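Local structure of LPXTG cell wall surface protein (Streptococcus gordonii, 4IGB) at residues G247-S252 with D313-P318; D295-T300 with T383-K388. The protein is a cell-wall-linked surface protein of a streptococcus, and the portion here, its N1 and N2 domains, probably serves in adhesion. All blocks are in the same frame, centred on the assembly; numbering follows the deposited sequence.

Contact 1 of 2, residues G247-S252 with D313-P318; sequences GLALRS and DILAAP
Ala249, on strand 249-252, and Leu315, in the irregular loop 313-318, are the residues whose CA atoms come closest, 7.6 Å apart, a separation that leaves the join to side chains. This is an interdomain interface in a multidomain surface protein: the strand is an inner member of a small mixed sheet of the N-terminal domain, between strands 208-214 and 181-182, whereas the loop links strands 298-305 and 321-326 of the N2 domain. Leu315 reaches across and supplies most of the loop's share of the contact. Its CG and CD2 both meet the methyl of Ala249, CG at 4.1 Å, and CD2 also packs on Arg251 CB at 3.9 Å. Leu250, between Ala249 and Arg251 in the strand, turns its side chain away, on Trp230 and Phe199. Arg251 passes beside Leu315: with CG anti to the backbone N (chi1 173°) and a bend at chi3, the chain brings its guanidinium to the loop, where Ile314 CB lies at the edge of the group, 4.4 Å from NH2. Salt bridges from NE to Glu276 and from NH1 to Asp406 fix the group's rotation and offset its buried charge. Glu276 also accepts the N-H of Leu315, tying the same carboxylate to the loop. A water in the guanidinium plane completes the join, accepting from Arg251 NH2 at 2.9 Å and donating to Ala316 O at 2.8 Å.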
loop_
_atom_site.group_PDB
_atom_site.type_symbol
_atom_site.label_atom_id
_atom_site.label_comp_id
_atom_site.label_asym_id
_atom_site.label_seq_id
_atom_site.Cartn_x
_atom_site.Cartn_y
_atom_site.Cartn_z
ATOM N N GLY D 247 11.661 2.288 10.335
ATOM C CA GLY D 247 10.548 2.096 9.429
ATOM C C GLY D 247 10.886 2.527 8.017
ATOM O O GLY D 247 11.962 3.061 7.764
ATOM N N LEU D 248 9.970 2.271 7.094
ATOM C CA LEU D 248 10.115 2.696 5.704
ATOM C C LEU D 248 8.761 2.599 5.015
ATOM O O LEU D 248 7.837 2.005 5.555
ATOM C CB LEU D 248 11.140 1.841 4.954
ATOM C CG LEU D 248 10.810 0.354 4.765
ATOM C CD1 LEU D 248 11.428 -0.190 3.474
ATOM C CD2 LEU D 248 11.292 -0.432 5.961
ATOM N N ALA D 249 8.651 3.187 3.829
ATOM C CA ALA D 249 7.416 3.149 3.062
ATOM C C ALA D 249 7.705 2.550 1.696
ATOM O O ALA D 249 8.731 2.848 1.086
ATOM C CB ALA D 249 6.825 4.540 2.912
ATOM N N LEU D 250 6.792 1.708 1.224
ATOM C CA LEU D 250 7.008 0.929 0.013
ATOM C C LEU D 250 5.808 1.020 -0.914
ATOM O O LEU D 250 4.691 0.661 -0.530
ATOM C CB LEU D 250 7.230 -0.537 0.379
ATOM C CG LEU D 250 8.482 -0.949 1.144
ATOM C CD1 LEU D 250 8.237 -2.265 1.879
ATOM C CD2 LEU D 250 9.672 -1.086 0.190
ATOM N N ARG D 251 6.038 1.511 -2.127
ATOM C CA ARG D 251 5.002 1.576 -3.132
ATOM C C ARG D 251 5.214 0.445 -4.131
ATOM O O ARG D 251 6.296 0.306 -4.712
ATOM C CB ARG D 251 5.032 2.901 -3.884
ATOM C CG ARG D 251 4.055 2.917 -5.062
ATOM C CD ARG D 251 4.459 3.920 -6.100
ATOM N NE ARG D 251 4.379 5.293 -5.593
ATOM C CZ ARG D 251 5.051 6.312 -6.119
ATOM N NH1 ARG D 251 5.868 6.103 -7.152
ATOM N NH2 ARG D 251 4.932 7.530 -5.601
ATOM N N SER D 252 4.190 -0.366 -4.327
ATOM C CA SER D 252 4.324 -1.502 -5.240
ATOM C C SER D 252 4.204 -1.086 -6.697
ATOM O O SER D 252 3.669 -0.020 -7.011
ATOM C CB SER D 252 3.301 -2.593 -4.940
ATOM O OG SER D 252 3.337 -3.592 -5.954
ATOM N N ASP D 313 1.046 13.751 -0.002
ATOM C CA ASP D 313 0.077 13.041 -0.835
ATOM C C ASP D 313 0.724 11.822 -1.484
ATOM O O ASP D 313 0.092 10.774 -1.619
ATOM C CB ASP D 313 -0.480 13.967 -1.926
ATOM C CG ASP D 313 -1.111 15.226 -1.361
ATOM O OD1 ASP D 313 -1.732 15.138 -0.283
ATOM O OD2 ASP D 313 -0.979 16.301 -1.994
ATOM N N ILE D 314 1.981 11.984 -1.892
ATOM C CA ILE D 314 2.755 10.924 -2.534
ATOM C C ILE D 314 4.104 10.793 -1.834
ATOM O O ILE D 314 4.582 11.744 -1.222
ATOM C CB ILE D 314 2.962 11.180 -4.051
ATOM C CG1 ILE D 314 3.627 12.546 -4.294
ATOM C CG2 ILE D 314 1.627 11.119 -4.781
ATOM C CD1 ILE D 314 3.918 12.836 -5.768
ATOM N N LEU D 315 4.691 9.604 -1.918
ATOM C CA LEU D 315 5.906 9.251 -1.186
ATOM C C LEU D 315 7.090 10.164 -1.479
ATOM O O LEU D 315 7.894 10.459 -0.592
ATOM C CB LEU D 315 6.292 7.796 -1.494
ATOM C CG LEU D 315 5.926 6.749 -0.432
ATOM C CD1 LEU D 315 4.651 7.091 0.331
ATOM C CD2 LEU D 315 5.871 5.348 -1.019
ATOM N N ALA D 316 7.201 10.600 -2.729
ATOM C CA ALA D 316 8.355 11.384 -3.159
ATOM C C ALA D 316 8.041 12.158 -4.433
ATOM O O ALA D 316 6.997 11.947 -5.050
ATOM C CB ALA D 316 9.553 10.472 -3.377
ATOM N N ALA D 317 8.944 13.055 -4.823
ATOM C CA ALA D 317 8.704 13.908 -5.980
ATOM C C ALA D 317 8.555 13.040 -7.219
ATOM O O ALA D 317 9.247 12.040 -7.361
ATOM C CB ALA D 317 9.844 14.901 -6.158
ATOM N N PRO D 318 7.635 13.415 -8.116
ATOM C CA PRO D 318 7.400 12.616 -9.324
ATOM C C PRO D 318 8.646 12.534 -10.204
ATOM O O PRO D 318 9.258 13.562 -10.516
ATOM C CB PRO D 318 6.310 13.402 -10.058
ATOM C CG PRO D 318 5.653 14.238 -9.002
ATOM C CD PRO D 318 6.745 14.585 -8.029
HETATM O O HOH W 1 6.070 9.950 -6.747
#

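Contact 2 of 2, residues D295-T300 with T383-K388; sequences DGQDVT and TATNKK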
loop_
_atom_site.group_PDB
_atom_site.type_symbol
_atom_site.label_atom_id
_atom_site.label_comp_id
_atom_site.label_asym_id
_atom_site.label_seq_id
_atom_site.Cartn_x
_atom_site.Cartn_y
_atom_site.Cartn_z
ATOM N N ASP D 295 -21.079 20.621 -37.996
ATOM C CA ASP D 295 -19.662 20.612 -38.354
ATOM C C ASP D 295 -18.982 21.919 -37.927
ATOM O O ASP D 295 -19.599 22.983 -37.967
ATOM C CB ASP D 295 -19.533 20.434 -39.880
ATOM C CG ASP D 295 -18.136 19.990 -40.325
ATOM O OD1 ASP D 295 -17.152 20.226 -39.588
ATOM O OD2 ASP D 295 -18.023 19.401 -41.425
ATOM N N GLY D 296 -17.720 21.831 -37.511
ATOM C CA GLY D 296 -16.897 23.007 -37.273
ATOM C C GLY D 296 -17.208 23.832 -36.031
ATOM O O GLY D 296 -16.912 25.030 -35.984
ATOM N N GLN D 297 -17.797 23.195 -35.023
ATOM C CA GLN D 297 -18.116 23.864 -33.762
ATOM C C GLN D 297 -16.987 23.704 -32.738
ATOM O O GLN D 297 -16.667 22.591 -32.309
ATOM C CB GLN D 297 -19.431 23.328 -33.182
ATOM C CG GLN D 297 -20.622 23.426 -34.130
ATOM C CD GLN D 297 -20.803 24.824 -34.699
ATOM O OE1 GLN D 297 -21.036 25.785 -33.960
ATOM N NE2 GLN D 297 -20.685 24.944 -36.020
ATOM N N ASP D 298 -16.385 24.822 -32.350
ATOM C CA ASP D 298 -15.320 24.800 -31.353
ATOM C C ASP D 298 -15.772 24.202 -30.019
ATOM O O ASP D 298 -16.857 24.496 -29.528
ATOM C CB ASP D 298 -14.746 26.201 -31.145
ATOM C CG ASP D 298 -14.068 26.739 -32.392
ATOM O OD1 ASP D 298 -13.726 25.922 -33.282
ATOM O OD2 ASP D 298 -13.875 27.975 -32.481
ATOM N N VAL D 299 -14.930 23.342 -29.458
ATOM C CA VAL D 299 -15.146 22.740 -28.149
ATOM C C VAL D 299 -13.816 22.801 -27.409
ATOM O O VAL D 299 -12.858 22.130 -27.777
ATOM C CB VAL D 299 -15.574 21.261 -28.266
ATOM C CG1 VAL D 299 -15.602 20.604 -26.898
ATOM C CG2 VAL D 299 -16.924 21.136 -28.982
ATOM N N THR D 300 -13.744 23.619 -26.373
ATOM C CA THR D 300 -12.484 23.804 -25.676
ATOM C C THR D 300 -12.497 23.156 -24.283
ATOM O O THR D 300 -13.424 23.365 -23.490
ATOM C CB THR D 300 -12.132 25.310 -25.577
ATOM O OG1 THR D 300 -12.141 25.897 -26.891
ATOM C CG2 THR D 300 -10.766 25.508 -24.921
ATOM N N THR D 383 -10.376 22.055 -29.698
ATOM C CA THR D 383 -10.924 21.026 -30.569
ATOM C C THR D 383 -12.114 21.599 -31.342
ATOM O O THR D 383 -12.671 22.634 -30.970
ATOM C CB THR D 383 -11.353 19.773 -29.762
ATOM O OG1 THR D 383 -11.166 18.602 -30.560
ATOM C CG2 THR D 383 -12.807 19.855 -29.349
ATOM N N ALA D 384 -12.487 20.943 -32.435
ATOM C CA ALA D 384 -13.678 21.340 -33.180
ATOM C C ALA D 384 -14.383 20.107 -33.709
ATOM O O ALA D 384 -13.737 19.132 -34.093
ATOM C CB ALA D 384 -13.322 22.288 -34.324
ATOM N N THR D 385 -15.709 20.143 -33.705
ATOM C CA THR D 385 -16.494 19.049 -34.251
ATOM C C THR D 385 -16.237 18.891 -35.743
ATOM O O THR D 385 -16.001 19.870 -36.459
ATOM C CB THR D 385 -18.001 19.260 -34.045
ATOM O OG1 THR D 385 -18.416 20.451 -34.731
ATOM C CG2 THR D 385 -18.331 19.356 -32.551
ATOM N N ASN D 386 -16.283 17.645 -36.192
ATOM C CA ASN D 386 -16.131 17.307 -37.597
ATOM C C ASN D 386 -17.493 16.906 -38.155
ATOM O O ASN D 386 -18.501 16.956 -37.443
ATOM C CB ASN D 386 -15.125 16.163 -37.739
ATOM C CG ASN D 386 -15.362 15.057 -36.724
ATOM O OD1 ASN D 386 -16.507 14.699 -36.448
ATOM N ND2 ASN D 386 -14.285 14.537 -36.139
ATOM N N LYS D 387 -17.525 16.512 -39.423
ATOM C CA LYS D 387 -18.767 16.099 -40.073
ATOM C C LYS D 387 -19.484 14.975 -39.317
ATOM O O LYS D 387 -20.695 14.806 -39.446
ATOM C CB LYS D 387 -18.487 15.678 -41.522
ATOM C CG LYS D 387 -19.554 14.787 -42.156
ATOM C CD LYS D 387 -20.800 15.566 -42.556
ATOM C CE LYS D 387 -21.863 14.628 -43.115
ATOM N NZ LYS D 387 -23.042 15.351 -43.668
ATOM N N LYS D 388 -18.736 14.216 -38.524
ATOM C CA LYS D 388 -19.286 13.049 -37.831
ATOM C C LYS D 388 -20.251 13.386 -36.687
ATOM O O LYS D 388 -20.761 12.481 -36.027
ATOM C CB LYS D 388 -18.161 12.155 -37.305
ATOM C CG LYS D 388 -17.233 11.622 -38.384
ATOM C CD LYS D 388 -16.029 10.919 -37.772
ATOM C CE LYS D 388 -14.948 10.666 -38.813
ATOM N NZ LYS D 388 -13.636 10.340 -38.182
HETATM O O HOH W 2 -11.581 24.996 -29.346
#
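Thr385 lays its side chain across the start of Gln297, OG1 lying 3.4 Å from Gln297 CB and CG2 touching the same carbon more loosely. With chi1 at 62°, OG1 sits between the backbone N and the carbonyl carbon, where it takes the N-H of Gln297 at 2.8 Å in a fairly straight bond (161°); the same hydroxyl is also hydrogen-bonded to Lys294 O. Around it the backbones are laced by Gly296 N to Thr385 O and Thr385 N to Gln297 O, the latter 3.0 Å long. Farther along, strands 298-305 and 377-385 are antiparallel neighbours in the N2 domain's sheet, with Asp298 and Ala384 a non-hydrogen-bonded pair and Val299 and Thr383 a hydrogen-bonded one. Val299 N reaches Thr383 O almost linearly (176°). Val299 and Thr383 lie side by side, and both touch Leu331 of strand 331-339. On the other face Asp298 OD1 rests 3.8 Å from the methyl of Ala384. Beyond the strand ends, Gln297, bent at chi2, folds its NE2 back onto Asp295 O, 3.0 Å away, while the Asp295 carboxylate lies alongside the turning backbone, OD2 3.5 Å from Lys387 N.

Overall arrangement
Two ways of joining segments distant in sequence appear here: contact 1 brings two domains together through side chains and a water, whereas contact 2 pairs neighbouring strands within one domain mainly through backbone hydrogen bonds. Their centres are 42 Å apart and their nearest atoms about 25 Å, so they do not touch. The centre of contact 1 lies about 9 Å, and that of contact 2 about 43 Å, from the centre of the chain, the latter towards the far end of N2. Strand 298-305 connects them in sequence, since it begins in contact 2 and leads into the loop of contact 1. The sodium site of Asp186, Glu197 and Ser268 includes no residue of either contact.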